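Local coordinates for protein adenosine kinase (PDB 3UBO) that binds adenosine and ADP and probably transfers a phosphate group from ATP to adenosine, as a kinase of the pfkB family, at residues Gly110-Ala115 / Ala135-Gly140; Ala78-Val83 / Glu142-Asp147; Leu161-Arg166 / His196-Glu201; Arg183-Thr188 / Gly209-Val214; Ala4-Leu9 / Val149-Val154. One frame throughout, in Å; residues are numbered along the deposited sequence.

Contact 1. Residues Gly110-Ala115 / Ala135-Gly140; sequences GHPPTA and ACVELG
Ala135 N donates to Pro113 O at 2.7 Å, the one hydrogen bond between the two segments. The bond is fairly straight, with 161° at the hydrogen. The donor stands 42° above the carbonyl plane. Pro112, which follows a cis peptide bond, lies beside this link. Its CB packs on the backbone at Ala135, and its CG reaches Val137 CG2 at 4.4 Å. Farther along the ring, CD meets Glu138 OE2 at 4.0 Å, and the two side chains cross at about a right angle.

Both segments lie in connections next to the mixed sheet, the second opening with a 3-10 turn. Residues 110-115 lead into strand 116-121, and residues 135-140 come after its neighbour, strand 127-132. Tyr132 of that strand packs on Pro112 and Pro113. Pro113 also packs on Gln87 of the second subunit. Thr114 OG1 turns to Asp86 and Ala84 N instead of crossing the contact.

At the other end, Ala115 CB meets Cys136 SG at 3.4 Å. The sulfur lies anti to its own carbonyl carbon (chi1 -56°), which sets it against this methyl group. The Cys136 side chain is about 7 Å from the bound adenosine. Behind it, Glu138 N bonds back to Ala135 O at 3.0 Å, closing the short 3-10 turn.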
# COMPACT_ATOMS: atom_id res chain seq x y z
N GLY A 110 4.99 23.00 6.66
CA GLY A 110 3.62 23.44 6.43
C GLY A 110 3.21 23.53 4.97
O GLY A 110 3.95 23.08 4.05
N HIS A 111 2.05 24.16 4.77
CA HIS A 111 1.30 24.19 3.50
C HIS A 111 2.12 24.77 2.34
O HIS A 111 2.92 25.63 2.56
CB HIS A 111 -0.05 24.97 3.69
CG HIS A 111 -1.09 24.23 4.50
ND1 HIS A 111 -0.87 23.83 5.82
CD2 HIS A 111 -2.35 23.82 4.19
CE1 HIS A 111 -1.94 23.20 6.26
NE2 HIS A 111 -2.86 23.18 5.30
N PRO A 112 1.91 24.29 1.11
CA PRO A 112 1.04 23.12 0.82
C PRO A 112 1.48 21.77 1.45
O PRO A 112 2.65 21.57 1.78
CB PRO A 112 1.01 23.03 -0.73
CG PRO A 112 1.27 24.37 -1.22
CD PRO A 112 2.17 25.08 -0.11
N PRO A 113 0.53 20.84 1.62
CA PRO A 113 1.03 19.56 2.13
C PRO A 113 1.54 18.75 0.93
O PRO A 113 1.38 19.20 -0.24
CB PRO A 113 -0.21 18.91 2.74
CG PRO A 113 -1.37 19.82 2.31
CD PRO A 113 -0.87 20.72 1.23
N THR A 114 2.16 17.63 1.25
CA THR A 114 2.77 16.77 0.26
C THR A 114 1.80 16.43 -0.89
O THR A 114 0.63 16.12 -0.69
CB THR A 114 3.32 15.55 0.99
OG1 THR A 114 4.40 15.97 1.84
CG2 THR A 114 3.77 14.46 0.07
N ALA A 115 2.27 16.54 -2.11
CA ALA A 115 1.40 16.28 -3.24
C ALA A 115 0.83 14.88 -3.21
O ALA A 115 1.45 13.99 -2.66
CB ALA A 115 2.15 16.45 -4.49
N ALA A 135 2.85 20.63 -2.07
CA ALA A 135 4.25 21.04 -1.97
C ALA A 135 5.00 21.15 -3.33
O ALA A 135 5.69 22.12 -3.58
CB ALA A 135 5.00 20.16 -0.94
N CYS A 136 4.86 20.20 -4.25
CA CYS A 136 5.46 20.31 -5.58
C CYS A 136 5.50 21.71 -6.32
O CYS A 136 6.26 21.90 -7.27
CB CYS A 136 4.86 19.22 -6.49
SG CYS A 136 5.10 17.54 -5.73
N VAL A 137 4.71 22.70 -5.95
CA VAL A 137 4.82 23.96 -6.72
C VAL A 137 6.02 24.82 -6.27
O VAL A 137 6.56 25.60 -7.03
CB VAL A 137 3.54 24.79 -6.64
CG1 VAL A 137 2.39 24.11 -7.38
CG2 VAL A 137 3.21 25.07 -5.16
N GLU A 138 6.40 24.62 -5.01
CA GLU A 138 7.57 25.19 -4.32
C GLU A 138 8.89 24.61 -4.80
O GLU A 138 9.92 24.88 -4.21
CB GLU A 138 7.53 24.89 -2.80
CG GLU A 138 6.32 25.38 -2.02
CD GLU A 138 6.17 26.92 -1.98
OE1 GLU A 138 7.16 27.63 -2.38
OE2 GLU A 138 5.08 27.41 -1.53
N LEU A 139 8.89 23.77 -5.82
CA LEU A 139 10.16 23.20 -6.21
C LEU A 139 10.77 24.16 -7.19
O LEU A 139 10.11 24.58 -8.18
CB LEU A 139 10.01 21.83 -6.87
CG LEU A 139 11.31 21.27 -7.48
CD1 LEU A 139 12.12 20.39 -6.47
CD2 LEU A 139 11.05 20.61 -8.83
N GLY A 140 12.03 24.46 -6.93
CA GLY A 140 12.74 25.32 -7.84
C GLY A 140 14.25 25.21 -7.76
O GLY A 140 14.78 24.23 -7.17

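Contact 2. Residues Ala78-Val83 / Glu142-Asp147; sequences AYFGKV and EDVEDD
Phe80 packs against Asp143, Val144 and Glu145, where strand 77-80 of the central parallel sheet meets the approach to helix 146-150. Glu145 is the N-cap residue of that helix. The sheet with helices packed on it is the core of the ribokinase-like fold of the pfkB family.

The packing centres on the Phe80 ring. Phe80 CG lies anti to the carbonyl carbon (chi1 -57°), which brings the ring against residues 143-145. Asp143 O sits over one face, 3.9 Å above the plane and offset toward the rim. Phe80 CZ comes to 3.4 Å from Glu145 O. Phe80 CE2 meets Val144 CG1 at 4.4 Å, an apolar contact. Glu145 CB and OE2 lie near CE1, and its carboxylate plane is turned 37° from the ring. Val148 and Val149 of the helix also pack on Phe80.

The charged contact joins Lys82 and Asp143. The lysine chain, bent at chi2 and chi3, crosses the aspartate at about a right angle. Lys82 NZ reaches Asp143 OD1 at 3.4 Å in a salt bridge whose hydrogen bond is weak. Asp143 OD2 also takes a weak bond from Gly140 N.

The last link is polar and indirect. Glu145 OE1 bonds to His102 NE2, and OE2 faces a water. That water lies at the edge of the Phe80 ring, in its plane. It donates to Glu145 OE2 at 2.8 Å and to Tyr79 O at 2.6 Å.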
# COMPACT_ATOMS: atom_id res chain seq x y z
N ALA A 78 19.70 9.08 -7.58
CA ALA A 78 19.46 10.23 -6.70
C ALA A 78 18.26 11.01 -7.22
O ALA A 78 17.93 10.97 -8.46
CB ALA A 78 20.70 11.15 -6.60
N TYR A 79 17.60 11.71 -6.28
CA TYR A 79 16.28 12.27 -6.61
C TYR A 79 16.11 13.61 -5.95
O TYR A 79 16.56 13.82 -4.81
CB TYR A 79 15.08 11.27 -6.29
CG TYR A 79 13.67 11.91 -6.48
CD1 TYR A 79 13.13 12.09 -7.76
CD2 TYR A 79 12.91 12.37 -5.38
CE1 TYR A 79 11.94 12.67 -7.95
CE2 TYR A 79 11.68 12.93 -5.57
CZ TYR A 79 11.21 13.09 -6.86
OH TYR A 79 10.01 13.70 -7.08
N PHE A 80 15.50 14.52 -6.69
CA PHE A 80 15.14 15.80 -6.12
C PHE A 80 13.62 15.95 -6.26
O PHE A 80 13.10 15.84 -7.41
CB PHE A 80 15.76 17.01 -6.87
CG PHE A 80 17.27 17.00 -6.98
CD1 PHE A 80 18.08 16.33 -6.05
CD2 PHE A 80 17.90 17.72 -8.04
CE1 PHE A 80 19.49 16.42 -6.14
CE2 PHE A 80 19.27 17.77 -8.17
CZ PHE A 80 20.08 17.16 -7.21
N GLY A 81 12.92 16.19 -5.15
CA GLY A 81 11.48 16.35 -5.18
C GLY A 81 11.00 17.36 -4.16
O GLY A 81 11.74 17.75 -3.26
N LYS A 82 9.74 17.78 -4.30
CA LYS A 82 9.15 18.75 -3.39
C LYS A 82 8.12 18.10 -2.48
O LYS A 82 7.09 17.60 -2.94
CB LYS A 82 8.52 19.90 -4.17
CG LYS A 82 9.03 21.28 -3.77
CD LYS A 82 9.70 21.25 -2.41
CE LYS A 82 10.99 22.05 -2.41
NZ LYS A 82 11.69 21.99 -1.10
N VAL A 83 8.39 18.11 -1.18
CA VAL A 83 7.48 17.52 -0.20
C VAL A 83 7.41 18.38 1.06
O VAL A 83 8.33 19.13 1.37
CB VAL A 83 7.91 16.09 0.19
CG1 VAL A 83 7.85 15.17 -1.02
CG2 VAL A 83 9.32 16.10 0.78
N GLU A 142 16.48 26.47 -6.13
CA GLU A 142 17.16 26.46 -4.84
C GLU A 142 17.43 25.04 -4.42
O GLU A 142 18.23 24.78 -3.50
CB GLU A 142 16.23 27.12 -3.86
CG GLU A 142 15.46 28.18 -4.65
CD GLU A 142 14.00 28.33 -4.24
OE1 GLU A 142 13.17 27.41 -4.59
OE2 GLU A 142 13.73 29.39 -3.58
N ASP A 143 16.74 24.13 -5.10
CA ASP A 143 16.66 22.73 -4.71
C ASP A 143 17.57 21.80 -5.54
O ASP A 143 17.61 20.58 -5.29
CB ASP A 143 15.20 22.26 -4.83
CG ASP A 143 14.31 22.77 -3.70
OD1 ASP A 143 14.73 22.64 -2.51
OD2 ASP A 143 13.19 23.25 -4.04
N VAL A 144 18.25 22.38 -6.54
CA VAL A 144 19.36 21.72 -7.25
C VAL A 144 20.50 21.49 -6.23
O VAL A 144 21.03 22.46 -5.70
CB VAL A 144 19.83 22.49 -8.53
CG1 VAL A 144 20.93 21.78 -9.13
CG2 VAL A 144 18.69 22.64 -9.58
N GLU A 145 20.77 20.24 -5.84
CA GLU A 145 22.05 19.90 -5.22
C GLU A 145 23.03 19.87 -6.40
O GLU A 145 22.82 19.17 -7.43
CB GLU A 145 22.06 18.55 -4.46
CG GLU A 145 21.57 18.56 -3.03
CD GLU A 145 20.91 17.21 -2.62
OE1 GLU A 145 21.70 16.31 -2.23
OE2 GLU A 145 19.63 17.08 -2.69
N ASP A 146 24.09 20.65 -6.26
CA ASP A 146 24.96 21.09 -7.33
C ASP A 146 25.97 19.98 -7.74
O ASP A 146 26.14 19.58 -8.94
CB ASP A 146 25.70 22.31 -6.74
CG ASP A 146 26.23 23.22 -7.80
OD1 ASP A 146 26.45 22.65 -8.91
OD2 ASP A 146 26.42 24.44 -7.57
N ASP A 147 26.65 19.53 -6.67
CA ASP A 147 27.65 18.50 -6.70
C ASP A 147 27.00 17.27 -7.29
O ASP A 147 27.52 16.66 -8.25
CB ASP A 147 28.22 18.24 -5.27
CG ASP A 147 27.12 18.10 -4.19
OD1 ASP A 147 26.19 18.91 -4.21
OD2 ASP A 147 27.18 17.18 -3.33
O HOH W 1 18.43 14.62 -3.13

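Contact 3. Residues Leu161-Arg166 / His196-Glu201; sequences LWDPPR and HRYRSE
Asp163 and Trp162, in the loop after strand 152-158 of the parallel sheet, meet Arg197 and Tyr198 at the junction of helices 192-197 and 199-207. The site borders the nucleoside pocket: the Asp163 side chain is about 5 Å from the bound adenosine. Arg197 grips the carboxylate side-on. NE donates to Asp163 OD1 at 2.7 Å, and NH2 donates to Asp163 OD2 at 3.1 Å. Both carboxylate oxygens accept through their syn lone pairs. The guanidinium and carboxylate planes are 15° apart, nearly coplanar. The arginine chain bends at chi3 (74°), which turns its NE edge to the acid. Tyr198 OH adds a second donor to Asp163 OD1 at 2.8 Å, arriving from above the carboxylate plane.

The Tyr198 ring is covered on both faces. Trp162 CB lies over the centre of one, and Arg197 CG lies over the other, offset toward the rim. The edge of the Trp162 indole points to the tyrosine face, with planes at 75°. Glu201 CB packs on Trp162 CD1 at 3.8 Å. Met37 and Leu39 of strand 37-39 touch Asp163 and Arg197. Three hydrogen bonds hold the carboxylate. The paired guanidinium probably keeps Asp163 ionised and fixes its rotation.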
# COMPACT_ATOMS: atom_id res chain seq x y z
N LEU A 161 6.62 18.62 -15.03
CA LEU A 161 7.26 19.62 -14.18
C LEU A 161 7.02 20.98 -14.77
O LEU A 161 7.29 21.99 -14.16
CB LEU A 161 8.76 19.40 -14.14
CG LEU A 161 9.31 18.48 -13.05
CD1 LEU A 161 10.82 18.62 -12.98
CD2 LEU A 161 8.69 18.72 -11.68
N TRP A 162 6.52 20.99 -15.99
CA TRP A 162 6.10 22.26 -16.54
C TRP A 162 4.92 22.89 -15.78
O TRP A 162 4.90 24.12 -15.62
CB TRP A 162 5.98 22.23 -18.08
CG TRP A 162 7.32 22.61 -18.61
CD1 TRP A 162 7.62 23.67 -19.43
CD2 TRP A 162 8.60 22.03 -18.21
NE1 TRP A 162 9.00 23.77 -19.60
CE2 TRP A 162 9.62 22.78 -18.86
CE3 TRP A 162 8.97 20.96 -17.36
CZ2 TRP A 162 11.00 22.48 -18.71
CZ3 TRP A 162 10.34 20.66 -17.19
CH2 TRP A 162 11.34 21.42 -17.88
N ASP A 163 4.03 22.05 -15.23
CA ASP A 163 2.81 22.50 -14.56
C ASP A 163 3.07 23.42 -13.39
O ASP A 163 2.49 24.52 -13.33
CB ASP A 163 1.91 21.32 -14.14
CG ASP A 163 1.19 20.69 -15.32
OD1 ASP A 163 0.72 21.47 -16.18
OD2 ASP A 163 1.12 19.42 -15.41
N PRO A 164 3.94 23.01 -12.44
CA PRO A 164 4.20 23.95 -11.36
C PRO A 164 4.79 25.27 -11.90
O PRO A 164 4.86 25.50 -13.13
CB PRO A 164 5.20 23.20 -10.44
CG PRO A 164 5.33 21.86 -10.91
CD PRO A 164 4.48 21.66 -12.16
N PRO A 165 5.15 26.19 -11.00
CA PRO A 165 5.48 27.50 -11.59
C PRO A 165 6.98 27.59 -12.03
O PRO A 165 7.29 27.96 -13.19
CB PRO A 165 5.15 28.49 -10.46
CG PRO A 165 4.63 27.66 -9.29
CD PRO A 165 5.04 26.23 -9.54
N ARG A 166 7.86 27.18 -11.10
CA ARG A 166 9.28 27.39 -11.17
C ARG A 166 10.12 26.12 -11.20
O ARG A 166 11.26 26.10 -10.70
CB ARG A 166 9.71 28.18 -9.94
CG ARG A 166 8.82 29.36 -9.66
CD ARG A 166 8.85 29.62 -8.23
NE ARG A 166 10.21 29.73 -7.69
CZ ARG A 166 10.67 28.93 -6.71
NH1 ARG A 166 9.85 27.98 -6.24
NH2 ARG A 166 11.91 29.07 -6.21
N HIS A 196 0.22 18.33 -25.29
CA HIS A 196 -0.45 19.52 -25.83
C HIS A 196 -0.18 20.82 -25.06
O HIS A 196 0.10 21.86 -25.66
CB HIS A 196 -1.95 19.33 -25.94
CG HIS A 196 -2.33 18.18 -26.80
ND1 HIS A 196 -2.35 16.87 -26.34
CD2 HIS A 196 -2.73 18.12 -28.09
CE1 HIS A 196 -2.75 16.06 -27.31
NE2 HIS A 196 -2.99 16.80 -28.39
N ARG A 197 -0.25 20.77 -23.74
CA ARG A 197 -0.13 21.96 -22.84
C ARG A 197 1.29 22.61 -22.88
O ARG A 197 1.52 23.70 -22.37
CB ARG A 197 -0.56 21.49 -21.42
CG ARG A 197 -0.50 22.41 -20.13
CD ARG A 197 -1.40 21.78 -18.89
NE ARG A 197 -0.83 20.59 -18.21
CZ ARG A 197 -1.14 19.30 -18.46
NH1 ARG A 197 -2.07 18.94 -19.36
NH2 ARG A 197 -0.50 18.34 -17.79
N TYR A 198 2.24 21.89 -23.47
CA TYR A 198 3.62 22.35 -23.60
C TYR A 198 4.31 21.79 -24.83
O TYR A 198 5.51 21.53 -24.76
CB TYR A 198 4.48 21.97 -22.37
CG TYR A 198 3.91 22.38 -21.03
CD1 TYR A 198 3.98 23.70 -20.58
CD2 TYR A 198 3.28 21.45 -20.22
CE1 TYR A 198 3.44 24.08 -19.32
CE2 TYR A 198 2.73 21.81 -19.00
CZ TYR A 198 2.82 23.11 -18.55
OH TYR A 198 2.29 23.43 -17.33
N ARG A 199 3.59 21.62 -25.95
CA ARG A 199 4.20 21.16 -27.24
C ARG A 199 5.53 21.90 -27.48
O ARG A 199 6.58 21.30 -27.76
CB ARG A 199 3.25 21.41 -28.43
CG ARG A 199 3.27 20.34 -29.50
CD ARG A 199 1.82 20.01 -30.06
NE ARG A 199 1.55 20.54 -31.43
CZ ARG A 199 0.43 20.33 -32.14
NH1 ARG A 199 -0.57 19.60 -31.62
NH2 ARG A 199 0.29 20.86 -33.37
N SER A 200 5.45 23.22 -27.34
CA SER A 200 6.48 24.08 -27.83
C SER A 200 7.60 24.12 -26.83
O SER A 200 8.73 23.86 -27.21
CB SER A 200 5.91 25.46 -28.06
OG SER A 200 5.45 25.95 -26.82
N GLU A 201 7.30 24.42 -25.56
CA GLU A 201 8.35 24.42 -24.51
C GLU A 201 9.21 23.17 -24.58
O GLU A 201 10.42 23.23 -24.36
CB GLU A 201 7.79 24.55 -23.08
CG GLU A 201 7.42 25.97 -22.65
CD GLU A 201 5.92 26.24 -22.78
OE1 GLU A 201 5.27 25.62 -23.66
OE2 GLU A 201 5.41 27.08 -21.99

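Contact 4. Residues Arg183-Thr188 / Gly209-Val214; sequences RETAMT and GTVDIV
Residues Ala186 and Met187 pair in parallel with Ile213 and Val214, although the touching parts, 183-187 and 210-214, run 56° apart end to end. Thr185 O accepts from Ile213 N at 3.0 Å, and Ile213 O accepts from Met187 N at 2.9 Å. Asp212 N also leans on Thr185 O, but weakly.

Ahead of these bridges, side chains do the joining. Thr185 OG1 stands between the backbone N and the carbonyl carbon (chi1 70°), a crowded position that turns it to the 210-212 backbone. It donates to Thr210 O at 2.6 Å, in the carbonyl plane on a lone pair. It accepts from Asp212 N at 3.0 Å. A valine here would probably leave Thr210 O and Asp212 N without this shared partner and loosen the entry to strand 213-217. Asp212 answers with its carboxylate: OD2 accepts from Thr185 N at 2.8 Å, met on the anti side, 25° out of the plane. His179 NE2 bonds to the same oxygen.

Strands 184-188 and 213-217 are neighbours in the parallel sheet. Helices 192-197 and 199-207 connect them, making a beta-alpha-beta crossover. Met187 and Val214 share one face, where Phe202 and Leu205 of helix 199-207 lie on Met187. SE of Met187, modelled as selenomethionine, reaches Val211 CG2 at 4.1 Å. On the other face, Ala186 CB meets Ile213 CB at 3.8 Å.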
# COMPACT_ATOMS: atom_id res chain seq x y z
N ARG A 183 28.01 15.02 -18.97
CA ARG A 183 26.92 14.20 -18.55
C ARG A 183 25.83 14.41 -19.58
O ARG A 183 25.91 15.29 -20.44
CB ARG A 183 26.41 14.69 -17.21
CG ARG A 183 27.24 14.35 -16.00
CD ARG A 183 28.51 13.57 -16.28
NE ARG A 183 29.33 13.59 -15.06
CZ ARG A 183 30.25 12.69 -14.71
NH1 ARG A 183 30.89 12.87 -13.55
NH2 ARG A 183 30.49 11.60 -15.48
N GLU A 184 24.81 13.57 -19.49
CA GLU A 184 23.67 13.54 -20.42
C GLU A 184 22.36 13.85 -19.69
O GLU A 184 22.19 13.52 -18.49
CB GLU A 184 23.58 12.18 -21.11
CG GLU A 184 24.29 12.13 -22.47
CD GLU A 184 24.42 10.74 -23.00
OE1 GLU A 184 24.01 10.51 -24.16
OE2 GLU A 184 24.92 9.88 -22.24
N THR A 185 21.42 14.47 -20.42
CA THR A 185 20.16 14.85 -19.82
C THR A 185 19.00 14.08 -20.42
O THR A 185 18.95 13.88 -21.65
CB THR A 185 19.89 16.38 -19.93
OG1 THR A 185 19.61 16.74 -21.30
CG2 THR A 185 21.05 17.19 -19.40
N ALA A 186 18.06 13.67 -19.59
CA ALA A 186 16.95 12.96 -20.18
C ALA A 186 15.57 13.43 -19.73
O ALA A 186 15.42 13.99 -18.64
CB ALA A 186 17.12 11.44 -19.98
N MSE A 187 14.57 13.16 -20.57
CA MSE A 187 13.19 13.36 -20.15
C MSE A 187 12.12 12.35 -20.61
O MSE A 187 12.19 11.82 -21.70
CB MSE A 187 12.71 14.73 -20.57
CG MSE A 187 12.03 14.73 -21.96
SE MSE A 187 11.67 16.61 -22.55
CE MSE A 187 10.36 17.20 -21.16
N THR A 188 11.09 12.17 -19.79
CA THR A 188 9.83 11.54 -20.27
C THR A 188 8.80 12.59 -20.69
O THR A 188 8.67 13.61 -20.04
CB THR A 188 9.18 10.75 -19.17
OG1 THR A 188 7.78 10.84 -19.36
CG2 THR A 188 9.47 11.36 -17.83
N GLY A 209 19.20 21.36 -27.56
CA GLY A 209 20.08 20.29 -27.12
C GLY A 209 20.30 20.36 -25.62
O GLY A 209 21.26 19.78 -25.07
N THR A 210 19.40 21.12 -24.97
CA THR A 210 19.21 21.09 -23.51
C THR A 210 18.92 19.66 -22.96
O THR A 210 19.55 19.25 -21.96
CB THR A 210 18.07 21.97 -23.02
OG1 THR A 210 18.33 23.33 -23.42
CG2 THR A 210 18.02 21.91 -21.50
N VAL A 211 17.99 18.94 -23.62
CA VAL A 211 17.67 17.57 -23.35
C VAL A 211 18.22 16.75 -24.47
O VAL A 211 17.86 16.92 -25.66
CB VAL A 211 16.12 17.28 -23.35
CG1 VAL A 211 15.81 15.81 -23.10
CG2 VAL A 211 15.46 18.09 -22.28
N ASP A 212 19.05 15.81 -24.05
CA ASP A 212 19.63 14.80 -24.91
C ASP A 212 18.60 13.73 -25.32
O ASP A 212 18.16 13.69 -26.48
CB ASP A 212 20.81 14.16 -24.17
CG ASP A 212 21.94 15.12 -24.01
OD1 ASP A 212 22.14 15.86 -25.01
OD2 ASP A 212 22.60 15.16 -22.92
N ILE A 213 18.23 12.89 -24.34
CA ILE A 213 17.38 11.69 -24.52
C ILE A 213 15.86 11.89 -24.23
O ILE A 213 15.47 12.54 -23.23
CB ILE A 213 17.89 10.54 -23.61
CG1 ILE A 213 19.40 10.32 -23.81
CG2 ILE A 213 17.12 9.26 -23.89
CD1 ILE A 213 20.12 9.75 -22.61
N VAL A 214 15.01 11.35 -25.11
CA VAL A 214 13.56 11.49 -24.95
C VAL A 214 12.78 10.16 -24.79
O VAL A 214 12.69 9.38 -25.76
CB VAL A 214 12.98 12.27 -26.14
CG1 VAL A 214 11.48 12.10 -26.25
CG2 VAL A 214 13.35 13.71 -25.97

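Contact 5. Residues Ala4-Leu9 / Val149-Val154; sequences AKYDVL and VAQSKV
Tyr6 and Lys153 are joined through the backbone: Tyr6 O accepts from Lys153 N at 2.8 Å, and Tyr6 N donates to Gln151 O, also at 2.8 Å. Farther along, Val154 N bonds to Asp7 O and Leu9 N bonds to Val154 O, each at 3.0 Å. This is parallel pairing of strands 6-11 and 152-158, neighbours in the middle of the ribokinase-like sheet. Tyr6 is bridged with Ser152, and Val8 with Val154. Both strands are interrupted, with the chain turning a corner at Asp7 and at Lys153.

The two corner side chains lie side by side and point the same way. Asp7 OD1 and Lys153 NZ form a long salt bridge, 3.8 Å apart. Each has a stronger partner: Asp7 OD1 pairs with Arg76, and Lys153 NZ bonds to Thr291 O. With an alanine at Lys153, Thr291 O would probably lose this donor and one positive charge would be gone from beside Asp7.

Packing follows at the ends. Lys5 CB meets Gln151 CB at 3.8 Å, and these side chains also run alongside each other. Leu9 CG is anti to the backbone N (chi1 170°), which sends the side chain out with CD2 toward helix 146-150. Phe80 and Ala78 of the next strand touch Leu9 as well. Across the contact, Leu9 CD2 rests on Val149, 3.9 Å from CG2.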
# COMPACT_ATOMS: atom_id res chain seq x y z
N ALA A 4 32.36 10.24 -11.44
CA ALA A 4 30.88 10.04 -11.35
C ALA A 4 30.40 9.21 -10.15
O ALA A 4 30.88 8.08 -9.96
CB ALA A 4 30.22 9.45 -12.69
N LYS A 5 29.44 9.74 -9.36
CA LYS A 5 28.90 9.00 -8.18
C LYS A 5 27.47 8.34 -8.38
O LYS A 5 27.06 7.44 -7.63
CB LYS A 5 28.98 9.90 -6.95
CG LYS A 5 28.92 9.23 -5.57
CD LYS A 5 28.87 10.41 -4.54
CE LYS A 5 29.12 10.01 -3.03
NZ LYS A 5 28.48 8.69 -2.57
N TYR A 6 26.75 8.81 -9.41
CA TYR A 6 25.41 8.33 -9.72
C TYR A 6 25.34 8.04 -11.20
O TYR A 6 25.87 8.80 -12.05
CB TYR A 6 24.26 9.30 -9.25
CG TYR A 6 24.34 9.70 -7.78
CD1 TYR A 6 24.02 8.79 -6.74
CD2 TYR A 6 24.84 10.97 -7.41
CE1 TYR A 6 24.16 9.16 -5.37
CE2 TYR A 6 25.00 11.33 -6.07
CZ TYR A 6 24.66 10.44 -5.04
OH TYR A 6 24.81 10.86 -3.72
N ASP A 7 24.68 6.92 -11.50
CA ASP A 7 24.27 6.58 -12.86
C ASP A 7 23.10 7.43 -13.22
O ASP A 7 23.14 8.11 -14.22
CB ASP A 7 23.96 5.07 -12.97
CG ASP A 7 25.11 4.26 -12.44
OD1 ASP A 7 26.16 4.38 -13.12
OD2 ASP A 7 25.03 3.64 -11.33
N VAL A 8 22.07 7.43 -12.38
CA VAL A 8 20.93 8.31 -12.66
C VAL A 8 20.40 9.20 -11.56
O VAL A 8 20.14 8.77 -10.38
CB VAL A 8 19.69 7.59 -13.20
CG1 VAL A 8 18.85 8.61 -13.98
CG2 VAL A 8 20.10 6.36 -14.08
N LEU A 9 20.21 10.45 -11.99
CA LEU A 9 19.50 11.45 -11.20
C LEU A 9 18.11 11.78 -11.81
O LEU A 9 17.97 12.11 -13.03
CB LEU A 9 20.35 12.69 -11.04
CG LEU A 9 19.77 13.98 -10.45
CD1 LEU A 9 19.50 13.85 -8.94
CD2 LEU A 9 20.70 15.16 -10.71
N VAL A 149 24.14 16.93 -9.30
CA VAL A 149 23.97 16.92 -10.76
C VAL A 149 25.25 16.57 -11.51
O VAL A 149 25.22 15.75 -12.43
CB VAL A 149 23.42 18.22 -11.30
CG1 VAL A 149 23.01 18.15 -12.80
CG2 VAL A 149 22.32 18.68 -10.39
N ALA A 150 26.37 17.16 -11.09
CA ALA A 150 27.69 16.93 -11.73
C ALA A 150 28.20 15.47 -11.65
O ALA A 150 28.83 14.94 -12.59
CB ALA A 150 28.73 17.92 -11.14
N GLN A 151 27.94 14.81 -10.53
CA GLN A 151 28.37 13.44 -10.32
C GLN A 151 27.48 12.33 -10.95
O GLN A 151 27.70 11.08 -10.73
CB GLN A 151 28.46 13.21 -8.81
CG GLN A 151 29.21 14.31 -8.08
CD GLN A 151 29.13 14.14 -6.57
OE1 GLN A 151 28.04 14.31 -5.97
NE2 GLN A 151 30.29 13.80 -5.95
N SER A 152 26.52 12.77 -11.76
CA SER A 152 25.48 11.86 -12.23
C SER A 152 25.48 11.78 -13.73
O SER A 152 25.36 12.82 -14.42
CB SER A 152 24.10 12.26 -11.66
OG SER A 152 24.06 12.00 -10.27
N LYS A 153 25.56 10.53 -14.21
CA LYS A 153 25.77 10.27 -15.63
C LYS A 153 24.63 10.83 -16.47
O LYS A 153 24.81 11.67 -17.35
CB LYS A 153 26.02 8.77 -15.93
CG LYS A 153 27.25 8.11 -15.20
CD LYS A 153 27.63 6.76 -15.90
CE LYS A 153 28.34 5.78 -14.99
NZ LYS A 153 28.88 4.60 -15.80
N VAL A 154 23.43 10.33 -16.18
CA VAL A 154 22.25 10.99 -16.69
C VAL A 154 21.51 11.83 -15.65
O VAL A 154 21.51 11.52 -14.45
CB VAL A 154 21.35 10.05 -17.34
CG1 VAL A 154 20.28 10.84 -17.99
CG2 VAL A 154 22.13 9.33 -18.41

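Contacts 2, 4 and 5 all reach the central parallel sheet. Contact 5 pairs its strands 6-11 and 152-158. Contact 2 starts on the next strand, 77-80, and contact 4 on strand 184-188, beyond 152-158. The centres of contacts 2 and 4 each lie about 13 Å from that of contact 5. Contacts 2 and 5 also share helix 146-150. Along the chain, contact 1 nests inside contact 2, which nests inside contact 5. Contacts 3 and 4 follow and interleave. Contact 1 touches contacts 2 and 3, and a Glu142-Arg166 salt bridge joins contacts 2 and 3. Contacts 1 and 3 both have side chains within about 7 Å of the bound adenosine, while contacts 4 and 5 build the sheet itself.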